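Long-range contacts in probable aromatic acid decarboxylase (Escherichia coli, PDB 1SBZ), which probably transfers a prenyl group from dimethylallyl phosphate to reduced FMN, making the prenylated flavin cofactor used by phenolic acid decarboxylase C: residues 9-14 with 44-49; 67-72 with 100-105. All coordinates share one frame; numbering follows the deposited sequence.

Contact 1 of 2, residues 9-14 with 44-49; sequences GATGAP and ELETPY. With FMN (flavin mononucleotide), chain H.
The carboxylate of E46, in the last turn of helix 37-46, grips the loop between strand 2-7 and helix 13-24, the flavin-binding loop of this Rossmann-like flavoprotein fold. Three hydrogen bonds carry the contact. OE1 of E46 takes two of them: the N-H of G12 arrives on its syn lone pair, nearly straight at 171° with N to OE1 2.8 Å, and the N-H of A13 comes almost along the C-O axis, N to OE1 3.0 Å. The other oxygen, OE2, accepts the hydroxyl of T11, OG1 to OE2 2.7 Å, on the syn side but 33° out of the carboxylate plane. An extended chain beyond CG (chi2 -176°) carries the carboxylate across to the loop. P14 adds a carbon-to-oxygen contact, CD to E46 OE1 at 3.5 Å. Apolar contact is lighter: the CG2 methyl of T47 lies near the CB of A13 and the ring of P14. OG1 of T47 instead bonds to I43 O and closes an ST turn with Y49 N. F151 of a second subunit packs on P14 and E46, and its N also bonds to T11 OG1. The loop so held binds FMN through its backbone: G9 N donates to phosphate O1P, T11 N makes a long bond to O4, and the ribityl O2' donates to G9 O at 2.6 Å.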
loop_
_atom_site.group_PDB
_atom_site.type_symbol
_atom_site.label_atom_id
_atom_site.label_comp_id
_atom_site.label_asym_id
_atom_site.label_seq_id
_atom_site.Cartn_x
_atom_site.Cartn_y
_atom_site.Cartn_z
ATOM N N GLY D 9 -8.185 0.421 -32.179
ATOM C CA GLY D 9 -7.169 -0.050 -33.125
ATOM C C GLY D 9 -6.270 -1.190 -32.672
ATOM O O GLY D 9 -5.078 -1.190 -32.955
ATOM N N ALA D 10 -6.833 -2.160 -31.968
ATOM C CA ALA D 10 -6.127 -3.406 -31.704
ATOM C C ALA D 10 -6.505 -4.405 -32.788
ATOM O O ALA D 10 -7.614 -4.363 -33.334
ATOM C CB ALA D 10 -6.477 -3.951 -30.327
ATOM N N THR D 11 -5.586 -5.306 -33.116
ATOM C CA THR D 11 -5.923 -6.336 -34.077
ATOM C C THR D 11 -7.105 -7.129 -33.501
ATOM O O THR D 11 -7.180 -7.362 -32.299
ATOM C CB THR D 11 -4.687 -7.194 -34.450
ATOM O OG1 THR D 11 -5.084 -8.238 -35.344
ATOM C CG2 THR D 11 -4.113 -7.936 -33.240
ATOM N N GLY D 12 -8.067 -7.468 -34.346
ATOM C CA GLY D 12 -9.289 -8.087 -33.868
ATOM C C GLY D 12 -10.539 -7.320 -34.241
ATOM O O GLY D 12 -11.570 -7.444 -33.569
ATOM N N ALA D 13 -10.460 -6.537 -35.320
ATOM C CA ALA D 13 -11.645 -5.848 -35.850
ATOM C C ALA D 13 -12.797 -6.802 -36.218
ATOM O O ALA D 13 -13.961 -6.429 -36.047
ATOM C CB ALA D 13 -11.280 -4.953 -37.033
ATOM N N PRO D 14 -12.503 -8.013 -36.713
ATOM C CA PRO D 14 -13.550 -9.011 -36.961
ATOM C C PRO D 14 -14.423 -9.322 -35.745
ATOM O O PRO D 14 -15.595 -9.657 -35.915
ATOM C CB PRO D 14 -12.754 -10.257 -37.367
ATOM C CG PRO D 14 -11.527 -9.713 -37.977
ATOM C CD PRO D 14 -11.182 -8.516 -37.142
ATOM N N GLU D 44 -10.504 -1.927 -42.091
ATOM C CA GLU D 44 -10.213 -1.971 -43.511
ATOM C C GLU D 44 -9.164 -3.038 -43.847
ATOM O O GLU D 44 -9.325 -3.780 -44.821
ATOM C CB GLU D 44 -9.860 -0.566 -44.021
ATOM C CG GLU D 44 -11.100 0.172 -44.528
ATOM C CD GLU D 44 -11.010 1.691 -44.515
ATOM O OE1 GLU D 44 -9.894 2.254 -44.429
ATOM O OE2 GLU D 44 -12.090 2.331 -44.589
ATOM N N LEU D 45 -8.130 -3.149 -43.011
ATOM C CA LEU D 45 -7.095 -4.182 -43.161
ATOM C C LEU D 45 -7.589 -5.614 -42.922
ATOM O O LEU D 45 -7.270 -6.519 -43.698
ATOM C CB LEU D 45 -5.903 -3.890 -42.233
ATOM C CG LEU D 45 -4.808 -4.966 -42.098
ATOM C CD1 LEU D 45 -3.942 -5.051 -43.359
ATOM C CD2 LEU D 45 -3.932 -4.749 -40.848
ATOM N N GLU D 46 -8.366 -5.815 -41.860
ATOM C CA GLU D 46 -8.649 -7.164 -41.343
ATOM C C GLU D 46 -9.978 -7.770 -41.774
ATOM O O GLU D 46 -10.208 -8.973 -41.587
ATOM C CB GLU D 46 -8.546 -7.175 -39.816
ATOM C CG GLU D 46 -7.185 -6.723 -39.326
ATOM C CD GLU D 46 -7.014 -6.812 -37.824
ATOM O OE1 GLU D 46 -8.012 -6.963 -37.087
ATOM O OE2 GLU D 46 -5.859 -6.716 -37.390
ATOM N N THR D 47 -10.855 -6.931 -42.318
ATOM C CA THR D 47 -12.171 -7.355 -42.775
ATOM C C THR D 47 -12.392 -6.845 -44.201
ATOM O O THR D 47 -11.729 -5.886 -44.621
ATOM C CB THR D 47 -13.295 -6.809 -41.861
ATOM O OG1 THR D 47 -13.631 -5.472 -42.258
ATOM C CG2 THR D 47 -12.828 -6.663 -40.409
ATOM N N PRO D 48 -13.319 -7.468 -44.934
ATOM C CA PRO D 48 -13.676 -7.001 -46.273
ATOM C C PRO D 48 -14.607 -5.784 -46.228
ATOM O O PRO D 48 -14.985 -5.266 -47.279
ATOM C CB PRO D 48 -14.400 -8.205 -46.873
ATOM C CG PRO D 48 -15.045 -8.859 -45.706
ATOM C CD PRO D 48 -14.086 -8.674 -44.558
ATOM N N TYR D 49 -14.960 -5.332 -45.024
ATOM C CA TYR D 49 -15.851 -4.184 -44.855
ATOM C C TYR D 49 -15.055 -2.895 -44.785
ATOM O O TYR D 49 -13.889 -2.901 -44.391
ATOM C CB TYR D 49 -16.691 -4.331 -43.583
ATOM C CG TYR D 49 -17.468 -5.624 -43.508
ATOM C CD1 TYR D 49 -17.028 -6.679 -42.711
ATOM C CD2 TYR D 49 -18.638 -5.799 -44.243
ATOM C CE1 TYR D 49 -17.740 -7.873 -42.646
ATOM C CE2 TYR D 49 -19.353 -6.984 -44.187
ATOM C CZ TYR D 49 -18.903 -8.016 -43.390
ATOM O OH TYR D 49 -19.618 -9.192 -43.334
HETATM N N1 FMN H . -2.411 -1.961 -29.959
HETATM C C2 FMN H . -2.705 -2.811 -28.918
HETATM O O2 FMN H . -2.726 -2.345 -27.785
HETATM N N3 FMN H . -2.961 -4.146 -29.158
HETATM C C4 FMN H . -2.930 -4.631 -30.461
HETATM O O4 FMN H . -3.407 -5.747 -30.688
HETATM C C4A FMN H . -2.632 -3.757 -31.523
HETATM N N5 FMN H . -2.593 -4.197 -32.836
HETATM C C5A FMN H . -2.303 -3.311 -33.869
HETATM C C6 FMN H . -2.271 -3.759 -35.193
HETATM C C7 FMN H . -1.982 -2.871 -36.240
HETATM C C7M FMN H . -2.323 -3.296 -37.646
HETATM C C8 FMN H . -1.723 -1.525 -35.955
HETATM C C8M FMN H . -1.665 -0.484 -37.048
HETATM C C9 FMN H . -1.757 -1.085 -34.637
HETATM C C9A FMN H . -2.049 -1.970 -33.590
HETATM N N10 FMN H . -2.077 -1.520 -32.273
HETATM C C10 FMN H . -2.367 -2.413 -31.254
HETATM C "C1'" FMN H . -1.541 -0.154 -31.935
HETATM C "C2'" FMN H . -2.701 0.814 -31.724
HETATM O "O2'" FMN H . -3.510 0.834 -32.881
HETATM C "C3'" FMN H . -2.223 2.221 -31.347
HETATM O "O3'" FMN H . -1.705 2.206 -30.024
HETATM C "C4'" FMN H . -3.310 3.295 -31.481
HETATM O "O4'" FMN H . -2.856 4.538 -30.979
HETATM C "C5'" FMN H . -4.596 2.933 -30.746
HETATM O "O5'" FMN H . -5.465 4.053 -30.719
HETATM P P FMN H . -7.023 3.810 -30.390
HETATM O O1P FMN H . -7.632 3.102 -31.584
HETATM O O2P FMN H . -7.641 5.156 -30.158
HETATM O O3P FMN H . -7.141 2.948 -29.148
#

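Contact 2 of 2, residues 67-72 with 100-105; sequences QAATIS and DGLVGR. With FMN (flavin mononucleotide), chain E.
Q67, L102 and R105 bury the most surface where the loop 67-72 folds over the start of helix 102-112. The chain of Q67 bends at CG (chi2 -66°), which lays its terminal amide beside the backbone of G101, the N-cap residue, and close to CB of R105. The amide group sits between the helix start and the ribityl chain of an FMN. W38 of a third subunit packs on Q67.

L102 supplies the apolar part. Its two methyls divide the loop between them: CD2 meets CB of A69 at 3.8 Å and CD1 of I71 at 3.9 Å, while CD1 lies 4.0 Å from CB of S72. The side chains of I71 and L102 cross at about a right angle, and both also touch H62 and V34 on the neighbouring strands.

R105 reaches past S72 with CG anti to its backbone N (chi1 173°) and a bend at chi2. NE and NH2 both donate weakly to S72 O, each at 3.2 Å, and NE makes a further weak bond to S72 OG, which lies at the guanidinium edge. That hydroxyl itself donates to Q67 O at 2.7 Å, from above the carbonyl plane, and so ties the loop back on itself. NH1 forms a salt bridge to E123 of the third subunit, and N1 of the FMN lies over one face of the guanidinium, 3.4 Å from NH1. With K89 of the third subunit bridged to D100, this surface completes a flavin site shared between subunits, consistent with the dodecameric assembly of this UbiX-like enzyme.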
loop_
_atom_site.group_PDB
_atom_site.type_symbol
_atom_site.label_atom_id
_atom_site.label_comp_id
_atom_site.label_asym_id
_atom_site.label_seq_id
_atom_site.Cartn_x
_atom_site.Cartn_y
_atom_site.Cartn_z
ATOM N N GLN D 67 -17.094 15.328 -28.343
ATOM C CA GLN D 67 -17.420 15.336 -26.907
ATOM C C GLN D 67 -18.824 15.889 -26.614
ATOM O O GLN D 67 -19.249 15.944 -25.460
ATOM C CB GLN D 67 -16.358 16.097 -26.092
ATOM C CG GLN D 67 -14.899 15.613 -26.265
ATOM C CD GLN D 67 -14.656 14.205 -25.739
ATOM O OE1 GLN D 67 -13.762 13.986 -24.909
ATOM N NE2 GLN D 67 -15.445 13.249 -26.213
ATOM N N ALA D 68 -19.543 16.281 -27.661
ATOM C CA ALA D 68 -20.893 16.828 -27.505
ATOM C C ALA D 68 -21.982 15.871 -27.989
ATOM O O ALA D 68 -23.158 16.231 -28.018
ATOM C CB ALA D 68 -21.003 18.196 -28.199
ATOM N N ALA D 69 -21.591 14.648 -28.341
ATOM C CA ALA D 69 -22.532 13.588 -28.719
ATOM C C ALA D 69 -23.451 13.214 -27.556
ATOM O O ALA D 69 -23.120 13.463 -26.394
ATOM C CB ALA D 69 -21.774 12.356 -29.214
ATOM N N THR D 70 -24.604 12.622 -27.874
ATOM C CA THR D 70 -25.577 12.217 -26.849
ATOM C C THR D 70 -24.953 11.373 -25.736
ATOM O O THR D 70 -25.165 11.642 -24.547
ATOM C CB THR D 70 -26.772 11.464 -27.476
ATOM O OG1 THR D 70 -26.296 10.517 -28.437
ATOM C CG2 THR D 70 -27.633 12.410 -28.310
ATOM N N ILE D 71 -24.171 10.370 -26.134
ATOM C CA ILE D 71 -23.576 9.400 -25.201
ATOM C C ILE D 71 -22.457 9.993 -24.334
ATOM O O ILE D 71 -21.905 9.308 -23.469
ATOM C CB ILE D 71 -23.074 8.146 -25.958
ATOM C CG1 ILE D 71 -22.060 8.544 -27.039
ATOM C CG2 ILE D 71 -24.248 7.375 -26.538
ATOM C CD1 ILE D 71 -21.208 7.412 -27.555
ATOM N N SER D 72 -22.127 11.260 -24.575
ATOM C CA SER D 72 -21.173 11.980 -23.750
ATOM C C SER D 72 -21.866 12.533 -22.506
ATOM O O SER D 72 -21.217 12.990 -21.569
ATOM C CB SER D 72 -20.534 13.109 -24.551
ATOM O OG SER D 72 -19.679 13.885 -23.738
ATOM N N ASP D 100 -9.973 12.104 -23.363
ATOM C CA ASP D 100 -9.544 13.050 -24.402
ATOM C C ASP D 100 -10.403 13.010 -25.672
ATOM O O ASP D 100 -10.497 14.013 -26.387
ATOM C CB ASP D 100 -8.070 12.805 -24.762
ATOM C CG ASP D 100 -7.465 13.932 -25.608
ATOM O OD1 ASP D 100 -7.810 15.124 -25.393
ATOM O OD2 ASP D 100 -6.623 13.718 -26.508
ATOM N N GLY D 101 -10.988 11.848 -25.960
ATOM C CA GLY D 101 -11.916 11.682 -27.085
ATOM C C GLY D 101 -13.214 11.044 -26.615
ATOM O O GLY D 101 -13.411 10.859 -25.412
ATOM N N LEU D 102 -14.085 10.690 -27.559
ATOM C CA LEU D 102 -15.407 10.154 -27.227
ATOM C C LEU D 102 -15.415 8.708 -26.724
ATOM O O LEU D 102 -16.289 8.338 -25.955
ATOM C CB LEU D 102 -16.415 10.326 -28.382
ATOM C CG LEU D 102 -17.859 9.891 -28.054
ATOM C CD1 LEU D 102 -18.431 10.671 -26.864
ATOM C CD2 LEU D 102 -18.774 10.004 -29.253
ATOM N N VAL D 103 -14.465 7.883 -27.147
ATOM C CA VAL D 103 -14.412 6.526 -26.613
ATOM C C VAL D 103 -14.136 6.629 -25.108
ATOM O O VAL D 103 -14.827 6.007 -24.300
ATOM C CB VAL D 103 -13.372 5.630 -27.340
ATOM C CG1 VAL D 103 -13.220 4.272 -26.631
ATOM C CG2 VAL D 103 -13.768 5.425 -28.799
ATOM N N GLY D 104 -13.166 7.469 -24.755
ATOM C CA GLY D 104 -12.751 7.678 -23.369
ATOM C C GLY D 104 -13.788 8.377 -22.523
ATOM O O GLY D 104 -14.030 7.975 -21.374
ATOM N N ARG D 105 -14.401 9.419 -23.091
ATOM C CA ARG D 105 -15.468 10.163 -22.423
ATOM C C ARG D 105 -16.713 9.315 -22.180
ATOM O O ARG D 105 -17.230 9.288 -21.065
ATOM C CB ARG D 105 -15.821 11.445 -23.196
ATOM C CG ARG D 105 -17.046 12.201 -22.660
ATOM C CD ARG D 105 -16.902 12.766 -21.242
ATOM N NE ARG D 105 -18.133 13.444 -20.810
ATOM C CZ ARG D 105 -18.367 13.875 -19.575
ATOM N NH1 ARG D 105 -17.470 13.699 -18.608
ATOM N NH2 ARG D 105 -19.513 14.469 -19.295
HETATM N N1 FMN E . -16.515 16.977 -18.592
HETATM C C2 FMN E . -16.421 16.961 -17.215
HETATM O O2 FMN E . -15.485 16.364 -16.695
HETATM N N3 FMN E . -17.362 17.622 -16.436
HETATM C C4 FMN E . -18.407 18.294 -17.040
HETATM O O4 FMN E . -19.310 18.771 -16.351
HETATM C C4A FMN E . -18.504 18.306 -18.437
HETATM N N5 FMN E . -19.540 18.976 -19.051
HETATM C C5A FMN E . -19.646 18.999 -20.433
HETATM C C6 FMN E . -20.709 19.686 -21.022
HETATM C C7 FMN E . -20.842 19.743 -22.408
HETATM C C7M FMN E . -21.470 21.008 -22.932
HETATM C C8 FMN E . -19.901 19.075 -23.205
HETATM C C8M FMN E . -19.867 19.298 -24.693
HETATM C C9 FMN E . -18.842 18.384 -22.617
HETATM C C9A FMN E . -18.707 18.342 -21.224
HETATM N N10 FMN E . -17.656 17.659 -20.618
HETATM C C10 FMN E . -17.554 17.642 -19.224
HETATM C "C1'" FMN E . -16.774 16.777 -21.454
HETATM C "C2'" FMN E . -15.433 17.461 -21.695
HETATM O "O2'" FMN E . -15.645 18.684 -22.368
HETATM C "C3'" FMN E . -14.475 16.562 -22.478
HETATM O "O3'" FMN E . -14.037 15.521 -21.634
HETATM C "C4'" FMN E . -13.257 17.300 -23.048
HETATM O "O4'" FMN E . -12.388 16.359 -23.641
HETATM C "C5'" FMN E . -12.486 18.076 -21.986
HETATM O "O5'" FMN E . -11.296 18.572 -22.543
HETATM P P FMN E . -10.527 19.793 -21.855
HETATM O O1P FMN E . -9.201 19.969 -22.541
HETATM O O2P FMN E . -10.292 19.527 -20.375
HETATM O O3P FMN E . -11.389 21.027 -21.998
#

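In the fold
Both contacts are largely buried, and each lies beside an FMN; they meet two copies of the same kind of site from its two sides. Contact 1 joins the start of helix 13-24 to the end of helix 37-46, and its loop holds this chain's own FMN; contact 2 ties the loop between strands 60-62 and 80-86 to helix 102-112 and faces an FMN held by a third subunit. A single carboxylate taking backbone and hydroxyl donors dominates the first. The Q67 amide against the helix start, apolar packing and weak arginine bonds make up the second, which buries more surface, 368 against 226 Å². Their centres lie 23 Å apart and the contacts do not touch, nearest atoms being about 8 Å apart.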